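Local coordinates for protein similarities with probable monooxygenase (Photorhabdus luminescens, PDB 4HB9) that binds FAD and probably acts as a flavin-dependent monooxygenase of the aromatic-ring-hydroxylase-like family, at residues Pro303-Trp308 and Asp318-Met323. Numbering follows the deposited sequence.
With FAD (flavin-adenine dinucleotide), chain B.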
loop_
_atom_site.group_PDB
_atom_site.type_symbol
_atom_site.label_atom_id
_atom_site.label_comp_id
_atom_site.label_asym_id
_atom_site.label_seq_id
_atom_site.Cartn_x
_atom_site.Cartn_y
_atom_site.Cartn_z
ATOM N N PRO A 303 10.581 13.123 7.152
ATOM C CA PRO A 303 12.024 13.210 7.152
ATOM C C PRO A 303 12.672 11.861 7.488
ATOM O O PRO A 303 11.998 10.887 7.819
ATOM C CB PRO A 303 12.331 14.288 8.192
ATOM C CG PRO A 303 11.093 14.474 8.991
ATOM C CD PRO A 303 9.941 13.852 8.263
ATOM N N HIS A 304 13.982 11.833 7.361
ATOM C CA HIS A 304 14.807 10.681 7.699
ATOM C C HIS A 304 14.468 10.186 9.112
ATOM O O HIS A 304 14.316 10.982 10.054
ATOM C CB HIS A 304 16.268 11.124 7.570
ATOM C CG HIS A 304 17.280 10.049 7.806
ATOM N ND1 HIS A 304 17.859 9.335 6.778
ATOM C CD2 HIS A 304 17.906 9.654 8.940
ATOM C CE1 HIS A 304 18.758 8.505 7.278
ATOM N NE2 HIS A 304 18.798 8.674 8.587
ATOM N N LEU A 305 14.274 8.874 9.236
ATOM C CA LEU A 305 13.923 8.269 10.523
ATOM C C LEU A 305 15.183 8.062 11.322
ATOM O O LEU A 305 16.091 7.377 10.871
ATOM C CB LEU A 305 13.246 6.912 10.343
ATOM C CG LEU A 305 11.796 6.873 9.902
ATOM C CD1 LEU A 305 11.367 5.414 9.738
ATOM C CD2 LEU A 305 10.923 7.595 10.919
ATOM N N LEU A 306 15.229 8.707 12.482
ATOM C CA LEU A 306 16.352 8.608 13.434
ATOM C C LEU A 306 16.028 7.523 14.437
ATOM O O LEU A 306 14.869 7.274 14.708
ATOM C CB LEU A 306 16.502 9.916 14.196
ATOM C CG LEU A 306 16.873 11.144 13.360
ATOM C CD1 LEU A 306 16.465 12.424 14.086
ATOM C CD2 LEU A 306 18.356 11.120 13.062
ATOM N N PRO A 307 17.053 6.892 15.020
ATOM C CA PRO A 307 16.742 5.886 16.039
ATOM C C PRO A 307 15.924 6.410 17.203
ATOM O O PRO A 307 15.986 7.598 17.561
ATOM C CB PRO A 307 18.119 5.384 16.491
ATOM C CG PRO A 307 19.110 6.346 15.948
ATOM C CD PRO A 307 18.492 6.950 14.725
ATOM N N TRP A 308 15.088 5.533 17.742
ATOM C CA TRP A 308 14.382 5.807 18.971
ATOM C C TRP A 308 14.692 4.672 19.953
ATOM O O TRP A 308 15.195 3.610 19.551
ATOM C CB TRP A 308 12.892 5.942 18.707
ATOM C CG TRP A 308 12.258 4.748 18.070
ATOM C CD1 TRP A 308 11.763 3.648 18.715
ATOM C CD2 TRP A 308 12.020 4.542 16.674
ATOM N NE1 TRP A 308 11.235 2.761 17.803
ATOM C CE2 TRP A 308 11.391 3.275 16.541
ATOM C CE3 TRP A 308 12.300 5.289 15.511
ATOM C CZ2 TRP A 308 11.026 2.747 15.298
ATOM C CZ3 TRP A 308 11.919 4.765 14.259
ATOM C CH2 TRP A 308 11.297 3.500 14.171
ATOM N N ASP A 318 2.719 1.140 6.725
ATOM C CA ASP A 318 2.466 2.570 6.511
ATOM C C ASP A 318 2.488 3.397 7.799
ATOM O O ASP A 318 2.853 4.576 7.756
ATOM C CB ASP A 318 1.151 2.796 5.762
ATOM C CG ASP A 318 1.249 2.450 4.254
ATOM O OD1 ASP A 318 2.352 2.133 3.767
ATOM O OD2 ASP A 318 0.209 2.500 3.555
ATOM N N ALA A 319 2.147 2.783 8.929
ATOM C CA ALA A 319 2.272 3.422 10.241
ATOM C C ALA A 319 3.615 4.102 10.446
ATOM O O ALA A 319 3.695 5.127 11.133
ATOM C CB ALA A 319 2.012 2.423 11.364
ATOM N N ILE A 320 4.665 3.544 9.855
ATOM C CA ILE A 320 6.002 4.080 10.010
ATOM C C ILE A 320 6.714 4.385 8.674
ATOM O O ILE A 320 7.724 5.089 8.686
ATOM C CB ILE A 320 6.825 3.139 10.945
ATOM C CG1 ILE A 320 8.147 3.780 11.362
ATOM C CG2 ILE A 320 7.065 1.793 10.301
ATOM C CD1 ILE A 320 8.000 5.048 12.174
ATOM N N HIS A 321 6.163 3.919 7.544
ATOM C CA HIS A 321 6.769 4.042 6.199
ATOM C C HIS A 321 6.188 5.053 5.239
ATOM O O HIS A 321 6.898 5.523 4.349
ATOM C CB HIS A 321 6.568 2.739 5.409
ATOM C CG HIS A 321 7.430 1.642 5.864
ATOM N ND1 HIS A 321 8.791 1.780 5.953
ATOM C CD2 HIS A 321 7.139 0.399 6.299
ATOM C CE1 HIS A 321 9.308 0.653 6.405
ATOM N NE2 HIS A 321 8.323 -0.188 6.641
ATOM N N ASN A 322 4.887 5.287 5.315
ATOM C CA ASN A 322 4.199 6.024 4.243
ATOM C C ASN A 322 3.144 6.905 4.806
ATOM O O ASN A 322 2.131 6.411 5.280
ATOM C CB ASN A 322 3.517 5.069 3.252
ATOM C CG ASN A 322 4.372 4.752 2.048
ATOM O OD1 ASN A 322 4.983 5.640 1.464
ATOM N ND2 ASN A 322 4.415 3.477 1.665
HETATM N N MSE A 323 3.376 8.210 4.732
HETATM C CA MSE A 323 2.403 9.213 5.172
HETATM C C MSE A 323 1.284 9.386 4.165
HETATM O O MSE A 323 0.222 9.909 4.515
HETATM C CB MSE A 323 3.106 10.554 5.441
HETATM C CG MSE A 323 4.034 10.468 6.654
HETATM SE SE MSE A 323 3.121 9.935 8.337
HETATM C CE MSE A 323 1.333 10.717 8.061
HETATM P PA FAD B . -3.230 -1.043 5.599
HETATM O O1A FAD B . -3.128 -2.194 4.633
HETATM O O2A FAD B . -3.817 0.292 5.287
HETATM O O5B FAD B . -3.915 -1.589 6.939
HETATM C C5B FAD B . -4.179 -0.752 8.049
HETATM C C4B FAD B . -5.284 -1.452 8.815
HETATM O O4B FAD B . -5.411 -0.833 10.108
HETATM C C3B FAD B . -6.658 -1.375 8.120
HETATM O O3B FAD B . -7.318 -2.642 8.119
HETATM C C2B FAD B . -7.388 -0.354 8.970
HETATM O O2B FAD B . -8.797 -0.484 8.998
HETATM C C1B FAD B . -6.785 -0.635 10.354
HETATM N N9A FAD B . -6.885 0.451 11.332
HETATM C C8A FAD B . -6.598 1.767 11.143
HETATM N N7A FAD B . -6.739 2.468 12.305
HETATM C C5A FAD B . -7.130 1.574 13.238
HETATM C C6A FAD B . -7.467 1.668 14.672
HETATM N N6A FAD B . -7.409 2.892 15.245
HETATM N N1A FAD B . -7.846 0.545 15.317
HETATM C C2A FAD B . -7.874 -0.653 14.690
HETATM N N3A FAD B . -7.579 -0.822 13.385
HETATM C C4A FAD B . -7.202 0.255 12.619
HETATM N N1 FAD B . 1.732 -1.064 -2.646
HETATM C C2 FAD B . 2.574 -1.862 -3.342
HETATM O O2 FAD B . 3.586 -2.408 -2.781
HETATM N N3 FAD B . 2.350 -2.103 -4.648
HETATM C C4 FAD B . 1.360 -1.561 -5.363
HETATM O O4 FAD B . 1.231 -1.836 -6.586
HETATM C C4X FAD B . 0.431 -0.651 -4.688
HETATM N N5 FAD B . -0.618 -0.064 -5.334
HETATM C C5X FAD B . -1.437 0.774 -4.660
HETATM C C6 FAD B . -2.496 1.400 -5.310
HETATM C C7 FAD B . -3.360 2.263 -4.633
HETATM C C7M FAD B . -4.515 2.944 -5.343
HETATM C C8 FAD B . -3.144 2.530 -3.201
HETATM C C8M FAD B . -4.070 3.450 -2.436
HETATM C C9 FAD B . -2.087 1.907 -2.544
HETATM C C9A FAD B . -1.220 1.038 -3.205
HETATM N N10 FAD B . -0.146 0.412 -2.533
HETATM C C10 FAD B . 0.700 -0.430 -3.245
HETATM C "C1'" FAD B . 0.154 0.669 -1.109
HETATM C "C2'" FAD B . -0.448 -0.375 -0.171
HETATM O "O2'" FAD B . -1.823 -0.578 -0.446
HETATM C "C3'" FAD B . -0.285 0.103 1.270
HETATM O "O3'" FAD B . 1.030 0.637 1.428
HETATM C "C4'" FAD B . -0.469 -1.054 2.242
HETATM O "O4'" FAD B . -1.859 -1.278 2.386
HETATM C "C5'" FAD B . 0.121 -0.765 3.606
HETATM O "O5'" FAD B . -0.114 -1.902 4.410
HETATM P P FAD B . -0.432 -1.659 5.969
HETATM O O1P FAD B . -0.729 -3.040 6.504
HETATM O O2P FAD B . 0.669 -0.823 6.565
HETATM O O3P FAD B . -1.733 -0.726 6.082
#
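Ile320 reaches out of the short helix 318-321 and is met by Leu305 and Trp308 of the 303-308 loop, a small apolar contact with no hydrogen bond across it. With CG1 anti to the backbone N (chi1 -169°), the ethyl arm of Ile320 extends to the loop: CG1 lies 4.0 Å from Leu305 CD1, and CD1 sits 4.1 Å from Leu305 CD2. Trp308 and Ile320 reach toward each other from opposite directions, CH2 of the indole stopping 4.2 Å from Ile320 CD1, which meets the ring obliquely. Leu305 CD1 also rests 3.8 Å from Ile320 O, a buried carbonyl without a polar partner. Met366 of helix 355-386 packs on Ile320 as well, while Glu363 of that helix accepts the indole N-H of Trp308.

Polar bonds gather at the cofactor end. Asp318 N donates to FAD O2P (2.8 Å, 159°), and Asp318 OD2 accepts the ribityl O3' at 2.9 Å. Asn322 ND2 reaches Asp318 OD1 at 3.2 Å, from 41° above the carboxylate plane, tying down the second oxygen. An aspartate just after strand 313-315, bound to ribityl chain and pyrophosphate, is consistent with the Asp of the Gly-Asp (GD) motif of FAD-dependent aromatic hydroxylases.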